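Local coordinates for lysyl-trna-dependent l-ysyl-phosphatidylgycerol synthase (Bacillus licheniformis, PDB 4V36), which transfers lysine from lysyl-tRNA to phosphatidylglycerol, forming a lysyl-lipid linked to bacterial resistance, at residues E17-F22 with F42-D47; G48-Q53 with P75-E80; F54-Q59 with K88-I93; V62-P67 with I93-E98; E146-H151 with A197-E202. One frame throughout, in Å; residues are numbered along the deposited sequence.

Contact 1. Residues E17-F22 with F42-D47; sequences EKLEAF and FFYSSD
The helical segment 17-22 and strand 42-44 pass 11.5 Å apart between axes at an angle of 51°, their nearest CA pairs being Leu19-Phe42 and Phe22-Tyr44, so long side chains must span the gap. The ring of Tyr44 reaches the helix between Lys18 and Phe22. Lys18 is extended, and with CG anti to the backbone N (chi1 -174°) it runs over one face of the ring: CE lies 3.8 Å from the Tyr44 centroid in a CH-pi contact, and NZ, 4.2 Å from that centroid, adds an off-centre cation-pi interaction. A lysine suits this exposed position because its aliphatic length covers the ring while its amino group goes on to a salt bridge with Glu12. Phe22 meets the edge of Tyr44 with its own face, a T-shaped stack with centroids 5.4 Å apart and planes at 78°. Deeper in, a methyl of Leu19 crosses to Phe42, CD2 to CZ at 3.6 Å, and both side chains also touch Leu51 of the adjoining strand. The intervening Phe43 instead stacks edge-to-face on Phe81. The arrangement is that of an amphipathic helix packed by aromatic and aliphatic residues on an outermost strand of a mixed alpha/beta sheet.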
# COMPACT_ATOMS: atom_id res chain seq x y z
N GLU A 17 -10.03 17.56 -2.43
CA GLU A 17 -10.19 18.24 -3.71
C GLU A 17 -8.85 18.70 -4.28
O GLU A 17 -8.57 18.50 -5.46
CB GLU A 17 -11.13 19.44 -3.57
CG GLU A 17 -11.33 20.21 -4.87
CD GLU A 17 -12.23 21.41 -4.70
OE1 GLU A 17 -12.71 21.64 -3.57
OE2 GLU A 17 -12.46 22.13 -5.69
N LYS A 18 -8.03 19.31 -3.43
CA LYS A 18 -6.72 19.79 -3.85
C LYS A 18 -5.80 18.62 -4.20
O LYS A 18 -5.02 18.69 -5.15
CB LYS A 18 -6.08 20.66 -2.76
CG LYS A 18 -4.78 21.32 -3.17
CD LYS A 18 -4.23 22.20 -2.06
CE LYS A 18 -2.93 22.86 -2.47
NZ LYS A 18 -2.38 23.74 -1.39
N LEU A 19 -5.90 17.55 -3.42
CA LEU A 19 -5.09 16.35 -3.65
C LEU A 19 -5.45 15.67 -4.96
O LEU A 19 -4.57 15.26 -5.72
CB LEU A 19 -5.25 15.37 -2.49
CG LEU A 19 -4.52 14.04 -2.66
CD1 LEU A 19 -3.02 14.26 -2.79
CD2 LEU A 19 -4.82 13.10 -1.49
N GLU A 20 -6.75 15.55 -5.23
CA GLU A 20 -7.23 14.91 -6.45
C GLU A 20 -6.77 15.67 -7.68
O GLU A 20 -6.35 15.07 -8.67
CB GLU A 20 -8.75 14.81 -6.43
CG GLU A 20 -9.34 14.18 -7.69
CD GLU A 20 -8.81 12.78 -7.94
OE1 GLU A 20 -8.87 11.95 -7.01
OE2 GLU A 20 -8.33 12.51 -9.06
N ALA A 21 -6.84 17.00 -7.61
CA ALA A 21 -6.41 17.84 -8.71
C ALA A 21 -4.91 17.70 -8.95
O ALA A 21 -4.46 17.61 -10.09
CB ALA A 21 -6.77 19.30 -8.44
N PHE A 22 -4.15 17.67 -7.86
CA PHE A 22 -2.70 17.58 -7.93
C PHE A 22 -2.23 16.27 -8.56
O PHE A 22 -1.36 16.27 -9.43
CB PHE A 22 -2.09 17.74 -6.53
CG PHE A 22 -0.59 17.56 -6.50
CD1 PHE A 22 0.25 18.64 -6.76
CD2 PHE A 22 -0.02 16.34 -6.20
CE1 PHE A 22 1.62 18.48 -6.73
CE2 PHE A 22 1.35 16.18 -6.17
CZ PHE A 22 2.17 17.25 -6.43
N PHE A 42 -0.40 17.27 4.66
CA PHE A 42 0.22 17.48 3.36
C PHE A 42 1.20 18.65 3.38
O PHE A 42 0.98 19.64 4.08
CB PHE A 42 -0.85 17.72 2.29
CG PHE A 42 -1.75 16.53 2.05
CD1 PHE A 42 -1.31 15.25 2.34
CD2 PHE A 42 -3.02 16.71 1.53
CE1 PHE A 42 -2.13 14.16 2.12
CE2 PHE A 42 -3.84 15.62 1.31
CZ PHE A 42 -3.40 14.35 1.60
N PHE A 43 2.27 18.52 2.61
CA PHE A 43 3.24 19.60 2.46
C PHE A 43 3.54 19.83 0.98
O PHE A 43 4.32 19.10 0.38
CB PHE A 43 4.53 19.29 3.22
CG PHE A 43 5.52 20.42 3.21
CD1 PHE A 43 5.48 21.41 4.18
CD2 PHE A 43 6.50 20.50 2.22
CE1 PHE A 43 6.40 22.45 4.17
CE2 PHE A 43 7.41 21.54 2.21
CZ PHE A 43 7.36 22.51 3.18
N TYR A 44 2.90 20.85 0.41
CA TYR A 44 3.14 21.19 -0.99
C TYR A 44 4.35 22.11 -1.11
O TYR A 44 4.56 22.99 -0.28
CB TYR A 44 1.91 21.87 -1.60
CG TYR A 44 0.73 20.94 -1.76
CD1 TYR A 44 0.56 20.20 -2.92
CD2 TYR A 44 -0.22 20.81 -0.76
CE1 TYR A 44 -0.52 19.36 -3.08
CE2 TYR A 44 -1.31 19.97 -0.91
CZ TYR A 44 -1.45 19.24 -2.07
OH TYR A 44 -2.53 18.40 -2.22
N SER A 45 5.16 21.88 -2.14
CA SER A 45 6.33 22.71 -2.39
C SER A 45 5.91 24.09 -2.88
O SER A 45 4.79 24.27 -3.37
CB SER A 45 7.26 22.04 -3.41
OG SER A 45 6.58 21.80 -4.63
N SER A 46 6.81 25.06 -2.75
CA SER A 46 6.54 26.42 -3.21
C SER A 46 6.35 26.45 -4.73
O SER A 46 5.65 27.30 -5.26
CB SER A 46 7.67 27.36 -2.80
OG SER A 46 8.92 26.91 -3.31
N ASP A 47 6.99 25.50 -5.41
CA ASP A 47 6.85 25.37 -6.85
C ASP A 47 5.44 24.92 -7.22
O ASP A 47 4.92 25.26 -8.29
CB ASP A 47 7.88 24.37 -7.39
CG ASP A 47 7.84 24.25 -8.90
OD1 ASP A 47 7.49 25.25 -9.57
OD2 ASP A 47 8.17 23.16 -9.42

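Contact 2. Residues G48-Q53 with P75-E80; sequences GNALIQ and PLVIKE
No ring or other flat side chain takes part where Ala50 and Ile52 meet Val77; the flat groups involved are peptides, Val77 O 3.9 Å from Ile52 CD1 and Leu51 N 4.4 Å from Val77 CG2. Methyl and methylene groups make the contact. Val77 is its pivot, with one branch for each strand residue: CG1 rests 3.6 Å from Ala50 CB, while CG2 lies 3.7 Å from Ile52 CG1. The split follows from the valine torsion, which sets CG2 anti to the backbone N and CG1 between N and the carbonyl carbon (chi1 61°). Ala50 and Ile52 are two apart in the strand and both point at the helix, whereas Leu51 turns away to Leu19 and Phe22. Small Ala50 suits the place where the backbones come nearest, its CA 6.2 Å from Val77 CA. Beyond it, Ile52 extends CD1 to within 4.4 Å of Ile78 CG1. The axes of strand and helix stand 8.1 Å apart at 44°, and Pro67 of the neighbouring strand 60-69 fills in against Ile52, Val77 and Ile78. With every touching residue buried and aliphatic, the attraction across this interface is hydrophobic and dispersive, resting on shape rather than on polar direction.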
# COMPACT_ATOMS: atom_id res chain seq x y z
N GLY A 48 4.81 24.16 -6.32
CA GLY A 48 3.46 23.68 -6.54
C GLY A 48 3.42 22.45 -7.44
O GLY A 48 2.37 22.10 -7.97
N ASN A 49 4.57 21.81 -7.61
CA ASN A 49 4.68 20.65 -8.48
C ASN A 49 4.94 19.35 -7.72
O ASN A 49 4.87 18.26 -8.28
CB ASN A 49 5.78 20.86 -9.52
CG ASN A 49 5.48 22.01 -10.46
OD1 ASN A 49 4.66 22.88 -10.17
ND2 ASN A 49 6.16 22.03 -11.61
N ALA A 50 5.24 19.47 -6.43
CA ALA A 50 5.58 18.31 -5.61
C ALA A 50 4.84 18.31 -4.28
O ALA A 50 4.42 19.35 -3.79
CB ALA A 50 7.08 18.26 -5.38
N LEU A 51 4.68 17.12 -3.70
CA LEU A 51 3.91 16.97 -2.47
C LEU A 51 4.48 15.90 -1.54
O LEU A 51 4.82 14.80 -1.97
CB LEU A 51 2.45 16.63 -2.80
CG LEU A 51 1.56 16.23 -1.63
CD1 LEU A 51 1.39 17.39 -0.66
CD2 LEU A 51 0.21 15.74 -2.13
N ILE A 52 4.56 16.23 -0.25
CA ILE A 52 4.98 15.28 0.76
C ILE A 52 3.86 15.00 1.76
O ILE A 52 3.34 15.92 2.39
CB ILE A 52 6.23 15.78 1.53
CG1 ILE A 52 7.48 15.60 0.67
CG2 ILE A 52 6.38 15.02 2.84
CD1 ILE A 52 8.76 15.96 1.39
N GLN A 53 3.47 13.74 1.87
CA GLN A 53 2.47 13.32 2.85
C GLN A 53 3.16 12.75 4.08
O GLN A 53 4.11 11.98 3.96
CB GLN A 53 1.52 12.29 2.24
CG GLN A 53 0.90 12.73 0.92
CD GLN A 53 -0.06 11.70 0.35
OE1 GLN A 53 -0.56 10.83 1.08
NE2 GLN A 53 -0.31 11.78 -0.95
N PRO A 75 13.83 17.38 -5.31
CA PRO A 75 14.85 17.92 -4.41
C PRO A 75 14.38 19.19 -3.70
O PRO A 75 14.80 19.45 -2.57
CB PRO A 75 16.02 18.23 -5.35
CG PRO A 75 15.84 17.32 -6.50
CD PRO A 75 14.35 17.23 -6.69
N LEU A 76 13.53 19.97 -4.35
CA LEU A 76 13.03 21.21 -3.78
C LEU A 76 12.10 20.98 -2.60
O LEU A 76 12.25 21.61 -1.55
CB LEU A 76 12.31 22.04 -4.85
CG LEU A 76 11.69 23.35 -4.38
CD1 LEU A 76 12.74 24.26 -3.76
CD2 LEU A 76 10.99 24.06 -5.53
N VAL A 77 11.15 20.07 -2.76
CA VAL A 77 10.15 19.82 -1.72
C VAL A 77 10.79 19.14 -0.50
O VAL A 77 10.40 19.41 0.64
CB VAL A 77 8.98 18.96 -2.25
CG1 VAL A 77 9.45 17.59 -2.73
CG2 VAL A 77 7.90 18.81 -1.19
N ILE A 78 11.77 18.29 -0.74
CA ILE A 78 12.48 17.62 0.34
C ILE A 78 13.32 18.63 1.12
O ILE A 78 13.39 18.59 2.35
CB ILE A 78 13.38 16.48 -0.18
CG1 ILE A 78 12.53 15.37 -0.79
CG2 ILE A 78 14.26 15.92 0.93
CD1 ILE A 78 13.33 14.26 -1.42
N LYS A 79 13.93 19.56 0.39
CA LYS A 79 14.73 20.62 0.99
C LYS A 79 13.88 21.53 1.87
O LYS A 79 14.26 21.85 2.99
CB LYS A 79 15.42 21.43 -0.10
CG LYS A 79 16.32 22.54 0.41
CD LYS A 79 17.00 23.27 -0.74
CE LYS A 79 17.91 24.38 -0.24
NZ LYS A 79 18.57 25.10 -1.38
N GLU A 80 12.72 21.93 1.35
CA GLU A 80 11.82 22.82 2.08
C GLU A 80 11.21 22.14 3.29
O GLU A 80 11.09 22.74 4.36
CB GLU A 80 10.72 23.33 1.15
CG GLU A 80 11.21 24.24 0.04
CD GLU A 80 10.10 24.63 -0.92
OE1 GLU A 80 8.99 24.07 -0.82
OE2 GLU A 80 10.34 25.51 -1.78

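Contact 3. Residues F54-Q59 with K88-I93; sequences FAKVGQ and KGYLVI
One backbone hydrogen bond joins the segments: Leu91 N donates to Gln59 O at 2.9 Å, with an N-H...O angle of 159°. The same oxygen receives a CA-H...O contact from Tyr90, whose CA is 3.3 Å from Gln59 O, so one carbonyl steadies two successive residues where the chain enters strand 91-97. A second polar bond lies within 54-59: Lys56 NZ donates to Gly58 O at 2.7 Å. The lysine runs straight along most of its length and then bends at its last torsion (chi4 -62°), which swings the amino group back over the turn.

Two turns of chain thus meet here. Gly58 and Gln59 have the backbone angles of a type II' turn, linking antiparallel strands 50-57 and 60-69 as a hairpin, and the positive phi of Gly58 is one that glycine adopts readily. Gly89, also with positive phi, is the C-prime residue of a Schellman motif ending helix 74-87, the crossover helix that leads into strand 91-97.

The remaining contacts are packing around the Tyr90 ring. Lys56 crosses it obliquely near the hydroxyl, CE lying 3.5 Å from Tyr90 OH, and Gln59 approaches nearer the root of the side chain, CB 4.2 Å from Tyr90 CD1. Lys88 CB covers the centre of one ring face, 3.5 Å above its plane. Tyrosine suits this surface position because its apolar ring can lie against lysine methylenes while its hydroxyl hydrogen-bonds Glu9. The end of the Leu91 side chain packs on Arg60 and Arg314.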
# COMPACT_ATOMS: atom_id res chain seq x y z
N PHE A 54 2.67 13.12 5.26
CA PHE A 54 3.33 12.70 6.49
C PHE A 54 2.39 12.67 7.69
O PHE A 54 1.25 13.14 7.62
CB PHE A 54 4.51 13.63 6.79
CG PHE A 54 4.10 15.05 7.10
CD1 PHE A 54 3.83 15.94 6.08
CD2 PHE A 54 4.00 15.48 8.42
CE1 PHE A 54 3.46 17.24 6.37
CE2 PHE A 54 3.63 16.78 8.71
CZ PHE A 54 3.36 17.66 7.68
N ALA A 55 2.88 12.12 8.79
CA ALA A 55 2.16 12.12 10.05
C ALA A 55 3.10 12.53 11.18
O ALA A 55 4.29 12.25 11.14
CB ALA A 55 1.55 10.75 10.33
N LYS A 56 2.55 13.20 12.19
CA LYS A 56 3.36 13.70 13.30
C LYS A 56 3.29 12.77 14.50
O LYS A 56 2.20 12.39 14.94
CB LYS A 56 2.91 15.11 13.69
CG LYS A 56 3.72 15.74 14.81
CD LYS A 56 3.25 17.16 15.09
CE LYS A 56 4.00 17.77 16.27
NZ LYS A 56 3.78 17.00 17.52
N VAL A 57 4.45 12.38 15.02
CA VAL A 57 4.53 11.56 16.22
C VAL A 57 5.49 12.19 17.22
O VAL A 57 6.70 12.00 17.15
CB VAL A 57 5.01 10.12 15.90
CG1 VAL A 57 5.04 9.28 17.16
CG2 VAL A 57 4.11 9.48 14.85
N GLY A 58 4.93 12.96 18.15
CA GLY A 58 5.74 13.69 19.12
C GLY A 58 6.59 14.73 18.43
O GLY A 58 6.07 15.63 17.76
N GLN A 59 7.90 14.62 18.58
CA GLN A 59 8.83 15.53 17.92
C GLN A 59 9.42 14.89 16.68
O GLN A 59 10.50 15.28 16.22
CB GLN A 59 9.95 15.96 18.88
CG GLN A 59 9.49 16.83 20.04
CD GLN A 59 8.79 16.04 21.14
OE1 GLN A 59 9.16 14.90 21.42
NE2 GLN A 59 7.79 16.64 21.75
N LYS A 88 11.23 23.70 13.89
CA LYS A 88 10.52 23.19 15.05
C LYS A 88 11.35 22.15 15.80
O LYS A 88 10.93 21.64 16.84
CB LYS A 88 9.17 22.59 14.63
N GLY A 89 12.52 21.84 15.26
CA GLY A 89 13.41 20.87 15.87
C GLY A 89 12.88 19.46 15.80
O GLY A 89 13.09 18.65 16.70
N TYR A 90 12.18 19.15 14.71
CA TYR A 90 11.59 17.83 14.52
C TYR A 90 12.53 16.90 13.77
O TYR A 90 13.25 17.32 12.86
CB TYR A 90 10.26 17.92 13.77
CG TYR A 90 9.15 18.61 14.54
CD1 TYR A 90 9.25 18.81 15.91
CD2 TYR A 90 8.01 19.06 13.89
CE1 TYR A 90 8.24 19.44 16.62
CE2 TYR A 90 6.99 19.68 14.59
CZ TYR A 90 7.11 19.87 15.95
OH TYR A 90 6.11 20.49 16.65
N LEU A 91 12.52 15.62 14.15
CA LEU A 91 13.25 14.60 13.42
C LEU A 91 12.36 14.05 12.30
O LEU A 91 11.18 13.80 12.51
CB LEU A 91 13.69 13.47 14.35
CG LEU A 91 14.49 12.32 13.73
CD1 LEU A 91 15.84 12.81 13.23
CD2 LEU A 91 14.66 11.18 14.72
N VAL A 92 12.93 13.88 11.11
CA VAL A 92 12.14 13.44 9.97
C VAL A 92 12.50 12.02 9.53
O VAL A 92 13.67 11.70 9.33
CB VAL A 92 12.30 14.39 8.77
CG1 VAL A 92 11.49 13.89 7.58
CG2 VAL A 92 11.88 15.79 9.16
N ILE A 93 11.48 11.18 9.39
CA ILE A 93 11.65 9.80 8.96
C ILE A 93 10.90 9.57 7.65
O ILE A 93 9.77 10.02 7.49
CB ILE A 93 11.16 8.81 10.03
CG1 ILE A 93 11.77 9.15 11.39
CG2 ILE A 93 11.48 7.38 9.63
CD1 ILE A 93 11.11 8.43 12.55

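Contact 4. Residues V62-P67 with I93-E98; sequences VVLGDP and IFYQIE
Val63 and Phe94 lie side by side, pointing the same way from neighbouring parallel strands, the two strands of a beta-alpha-beta crossover whose connecting helix is 74-87. Val63 CB and both its methyls meet the CD2 and CE2 atoms of the ring obliquely, the nearest pair being CB and Phe94 CD2 at 3.6 Å. Branched valine fills a sheet position compactly here, and on this face it also meets Phe81 of the crossover helix. The other face carries Val62, Leu64, Ile93 and Tyr95. Leu64 points along with Tyr95 and brings CD1 to the edge of the ring, 3.8 Å from Tyr95 CD2, while helix 319-330 packs on Val62, Ile93 and Tyr95.

Short bonds fix the pairing: Val63 N to Ile93 O at 2.6 Å, Tyr95 N to Val63 O at 2.7 Å, and Gly65 N to Tyr95 O at 2.6 Å. Gly65, with positive phi (75°), then brings its CA to 3.3 Å from Gln96 O. Here the second strand turns a corner, Gln96 and Ile97 forming a G1 beta bulge opposite Tyr310.

Past the bulge, Asp66 crosses Ile97 at about a right angle, its carboxylate lying against Ile97 CB. Although nearby Glu98 and Asp101 may make its charge costly, an aspartate suits this buried spot because its two oxygens serve different partners: OD1 is bonded to Tyr105, and OD2 uses its syn lone pair to accept Glu98 N at 3.0 Å.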
# COMPACT_ATOMS: atom_id res chain seq x y z
N VAL A 62 6.87 11.37 10.30
CA VAL A 62 7.04 10.20 9.45
C VAL A 62 6.41 10.42 8.08
O VAL A 62 5.19 10.53 7.95
CB VAL A 62 6.41 8.94 10.09
CG1 VAL A 62 6.69 7.72 9.22
CG2 VAL A 62 6.95 8.74 11.49
N VAL A 63 7.25 10.49 7.05
CA VAL A 63 6.79 10.68 5.68
C VAL A 63 6.44 9.34 5.03
O VAL A 63 7.18 8.36 5.17
CB VAL A 63 7.86 11.39 4.82
CG1 VAL A 63 7.38 11.55 3.39
CG2 VAL A 63 8.20 12.75 5.42
N LEU A 64 5.31 9.30 4.33
CA LEU A 64 4.89 8.09 3.65
C LEU A 64 5.37 8.07 2.20
O LEU A 64 4.79 8.73 1.33
CB LEU A 64 3.36 7.94 3.69
CG LEU A 64 2.80 6.67 3.07
CD1 LEU A 64 3.35 5.44 3.77
CD2 LEU A 64 1.28 6.67 3.10
N GLY A 65 6.43 7.32 1.94
CA GLY A 65 6.95 7.15 0.59
C GLY A 65 7.71 8.36 0.06
O GLY A 65 7.98 9.31 0.79
N ASP A 66 8.05 8.30 -1.22
CA ASP A 66 8.70 9.41 -1.90
C ASP A 66 7.67 10.50 -2.19
O ASP A 66 6.47 10.26 -2.08
CB ASP A 66 9.36 8.93 -3.20
CG ASP A 66 10.53 7.99 -2.94
OD1 ASP A 66 11.59 8.48 -2.51
OD2 ASP A 66 10.38 6.77 -3.19
N PRO A 67 8.13 11.72 -2.53
CA PRO A 67 7.18 12.77 -2.89
C PRO A 67 6.33 12.41 -4.11
O PRO A 67 6.71 11.54 -4.90
CB PRO A 67 8.07 13.97 -3.19
CG PRO A 67 9.31 13.72 -2.41
CD PRO A 67 9.51 12.24 -2.45
N ILE A 93 11.48 11.18 9.39
CA ILE A 93 11.65 9.80 8.96
C ILE A 93 10.90 9.57 7.65
O ILE A 93 9.77 10.02 7.49
CB ILE A 93 11.16 8.81 10.03
CG1 ILE A 93 11.77 9.15 11.39
CG2 ILE A 93 11.48 7.38 9.63
CD1 ILE A 93 11.11 8.43 12.55
N PHE A 94 11.53 8.86 6.72
CA PHE A 94 10.89 8.52 5.46
C PHE A 94 10.59 7.02 5.40
O PHE A 94 11.48 6.20 5.55
CB PHE A 94 11.76 8.94 4.27
CG PHE A 94 11.97 10.42 4.16
CD1 PHE A 94 13.02 11.04 4.83
CD2 PHE A 94 11.11 11.20 3.40
CE1 PHE A 94 13.21 12.41 4.73
CE2 PHE A 94 11.30 12.57 3.30
CZ PHE A 94 12.35 13.17 3.97
N TYR A 95 9.32 6.69 5.17
CA TYR A 95 8.89 5.30 5.21
C TYR A 95 8.46 4.78 3.84
O TYR A 95 7.64 5.39 3.16
CB TYR A 95 7.74 5.14 6.21
CG TYR A 95 7.16 3.75 6.27
CD1 TYR A 95 7.90 2.68 6.76
CD2 TYR A 95 5.85 3.51 5.86
CE1 TYR A 95 7.36 1.41 6.81
CE2 TYR A 95 5.31 2.25 5.92
CZ TYR A 95 6.07 1.20 6.39
OH TYR A 95 5.52 -0.06 6.45
N GLN A 96 9.03 3.64 3.45
CA GLN A 96 8.76 2.98 2.17
C GLN A 96 9.11 3.85 0.97
O GLN A 96 8.26 4.13 0.12
CB GLN A 96 7.30 2.54 2.08
CG GLN A 96 6.95 1.35 2.95
CD GLN A 96 5.66 0.67 2.53
OE1 GLN A 96 5.26 0.74 1.37
NE2 GLN A 96 5.01 0.00 3.47
N ILE A 97 10.37 4.28 0.89
CA ILE A 97 10.88 4.94 -0.30
C ILE A 97 11.52 3.89 -1.20
O ILE A 97 11.70 2.74 -0.79
CB ILE A 97 11.91 6.03 0.04
CG1 ILE A 97 13.21 5.41 0.54
CG2 ILE A 97 11.33 7.01 1.05
CD1 ILE A 97 14.32 6.41 0.78
N GLU A 98 11.87 4.29 -2.42
CA GLU A 98 12.47 3.35 -3.37
C GLU A 98 13.94 3.66 -3.60
O GLU A 98 14.41 4.76 -3.31
CB GLU A 98 11.70 3.38 -4.69
CG GLU A 98 10.24 2.99 -4.55
CD GLU A 98 9.51 2.93 -5.88
OE1 GLU A 98 10.19 2.96 -6.93
OE2 GLU A 98 8.26 2.87 -5.88

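Contact 5. Residues E146-H151 with A197-E202; sequences EGYTFH and AVLKSE
Thr149 and Lys200 form one hydrogen-bonded pair, with Thr149 N to Lys200 O and Lys200 N to Thr149 O both at 2.9 Å. Two residues on, His151 N bonds Val198 O at 3.0 Å and Val198 N bonds His151 O at 2.7 Å. Between them Phe150 and Leu199 make the non-hydrogen-bonded pair. Leu199 leans over the backbone, CD1 reaching 3.4 Å from Thr149 O, and lies near the edge of the Phe150 ring, 4.3 Å from Phe150 CB. That ring has CG anti to the backbone N (chi1 -178°) and reaches along the neighbouring strand, its CZ 3.5 Å from Ala197 CB; small Ala197 suits the tight approach.

This is an antiparallel ladder in which 149-153 is an outermost strand of the mixed sheet. Phe150 and Leu199 face helix 236-251, while Val198, on the other face, meets Phe161 and Leu165 of helix 159-173.

On that second face Thr149 OG1 donates to His151 NE2 at 3.1 Å, tilted 20° from the imidazole plane, a bond that limits rotation of the ring. Where the ladder begins, Tyr148 brings CD2 and CE2 obliquely to Ser201 CA and CB. A water sits over the centre of one ring face and bridges Glu146 O and Glu202 N. Gly147, with positive phi (84°) just after helix 134-145, turns the chain towards the strand, its carbonyl oxygen 3.3 Å from Glu202 CG.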
# COMPACT_ATOMS: atom_id res chain seq x y z
N GLU A 146 -18.43 -23.64 -9.31
CA GLU A 146 -19.44 -23.36 -8.29
C GLU A 146 -20.21 -22.08 -8.60
O GLU A 146 -21.11 -21.70 -7.85
CB GLU A 146 -18.78 -23.27 -6.91
CG GLU A 146 -18.13 -24.57 -6.47
CD GLU A 146 -17.51 -24.48 -5.09
OE1 GLU A 146 -17.74 -23.46 -4.40
OE2 GLU A 146 -16.80 -25.42 -4.69
N GLY A 147 -19.86 -21.42 -9.70
CA GLY A 147 -20.65 -20.32 -10.22
C GLY A 147 -20.40 -18.96 -9.61
O GLY A 147 -21.32 -18.15 -9.49
N TYR A 148 -19.16 -18.69 -9.22
CA TYR A 148 -18.79 -17.38 -8.71
C TYR A 148 -18.47 -16.43 -9.86
O TYR A 148 -17.84 -16.83 -10.84
CB TYR A 148 -17.61 -17.48 -7.74
CG TYR A 148 -17.97 -18.07 -6.40
CD1 TYR A 148 -17.96 -19.45 -6.20
CD2 TYR A 148 -18.35 -17.26 -5.34
CE1 TYR A 148 -18.30 -20.00 -4.98
CE2 TYR A 148 -18.69 -17.80 -4.11
CZ TYR A 148 -18.67 -19.17 -3.94
OH TYR A 148 -19.01 -19.71 -2.72
N THR A 149 -18.91 -15.18 -9.73
CA THR A 149 -18.70 -14.20 -10.79
C THR A 149 -17.95 -12.98 -10.27
O THR A 149 -18.15 -12.54 -9.14
CB THR A 149 -20.03 -13.75 -11.41
OG1 THR A 149 -20.93 -13.33 -10.37
CG2 THR A 149 -20.67 -14.89 -12.18
N PHE A 150 -17.07 -12.44 -11.11
CA PHE A 150 -16.23 -11.31 -10.74
C PHE A 150 -16.66 -10.04 -11.47
O PHE A 150 -16.80 -10.03 -12.69
CB PHE A 150 -14.76 -11.63 -11.06
CG PHE A 150 -13.80 -10.55 -10.67
CD1 PHE A 150 -13.41 -10.39 -9.36
CD2 PHE A 150 -13.28 -9.70 -11.64
CE1 PHE A 150 -12.51 -9.40 -9.01
CE2 PHE A 150 -12.38 -8.71 -11.29
CZ PHE A 150 -12.00 -8.56 -9.97
N HIS A 151 -16.89 -8.97 -10.71
CA HIS A 151 -17.38 -7.72 -11.28
C HIS A 151 -16.64 -6.51 -10.72
O HIS A 151 -16.32 -6.45 -9.54
CB HIS A 151 -18.88 -7.56 -11.02
CG HIS A 151 -19.71 -8.71 -11.52
ND1 HIS A 151 -20.11 -8.83 -12.83
CD2 HIS A 151 -20.20 -9.80 -10.87
CE1 HIS A 151 -20.82 -9.93 -12.97
NE2 HIS A 151 -20.89 -10.54 -11.80
N ALA A 197 -13.89 -3.84 -6.98
CA ALA A 197 -14.10 -5.15 -7.56
C ALA A 197 -14.74 -6.08 -6.54
O ALA A 197 -14.28 -6.16 -5.40
CB ALA A 197 -12.79 -5.73 -8.07
N VAL A 198 -15.79 -6.78 -6.94
CA VAL A 198 -16.49 -7.69 -6.03
C VAL A 198 -16.56 -9.11 -6.59
O VAL A 198 -16.51 -9.32 -7.80
CB VAL A 198 -17.92 -7.20 -5.73
CG1 VAL A 198 -17.89 -5.86 -5.02
CG2 VAL A 198 -18.73 -7.11 -7.01
N LEU A 199 -16.67 -10.07 -5.68
CA LEU A 199 -16.89 -11.46 -6.06
C LEU A 199 -18.24 -11.92 -5.53
O LEU A 199 -18.47 -11.95 -4.32
CB LEU A 199 -15.78 -12.36 -5.53
CG LEU A 199 -15.82 -13.81 -6.03
CD1 LEU A 199 -15.50 -13.87 -7.51
CD2 LEU A 199 -14.87 -14.70 -5.23
N LYS A 200 -19.15 -12.28 -6.43
CA LYS A 200 -20.49 -12.69 -6.05
C LYS A 200 -20.70 -14.19 -6.23
O LYS A 200 -20.09 -14.81 -7.10
CB LYS A 200 -21.54 -11.93 -6.86
CG LYS A 200 -21.58 -10.44 -6.59
CD LYS A 200 -22.69 -9.78 -7.40
CE LYS A 200 -22.79 -8.29 -7.11
NZ LYS A 200 -23.88 -7.66 -7.90
N SER A 201 -21.56 -14.77 -5.40
CA SER A 201 -21.94 -16.16 -5.53
C SER A 201 -23.00 -16.31 -6.61
O SER A 201 -23.33 -15.34 -7.29
CB SER A 201 -22.46 -16.71 -4.20
OG SER A 201 -23.59 -15.98 -3.76
N GLU A 202 -23.53 -17.52 -6.77
CA GLU A 202 -24.59 -17.76 -7.74
C GLU A 202 -25.86 -16.99 -7.38
O GLU A 202 -26.59 -16.53 -8.26
CB GLU A 202 -24.91 -19.25 -7.84
CG GLU A 202 -23.88 -20.05 -8.61
CD GLU A 202 -24.23 -21.52 -8.69
OE1 GLU A 202 -25.02 -21.98 -7.84
OE2 GLU A 202 -23.72 -22.22 -9.59
O HOH W 1 -21.77 -19.57 -5.79

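In the fold
All five contacts reach one mixed sheet, consistent with the acetyltransferase clan. Contacts 1 to 4 crowd one end of it: contacts 1 and 2, centres 10 Å apart, touch across strands 41-44 and 50-57, while contacts 3 and 4 share Ile93 and strand 91-97. Along the chain contact 1 closes first, contacts 2, 3 and 4 interleave through the hairpin 50-69 and helix 74-87, and contact 5 follows. It lies at the far edge, on strands 196-200 and 149-153, about 37 Å from contact 4 between centres. The Gln96 and Ala197 side chains lie about 11 and 13 Å from the bound lysine amide, so these contacts build the sheet around a pocket lined by others, including Asp224.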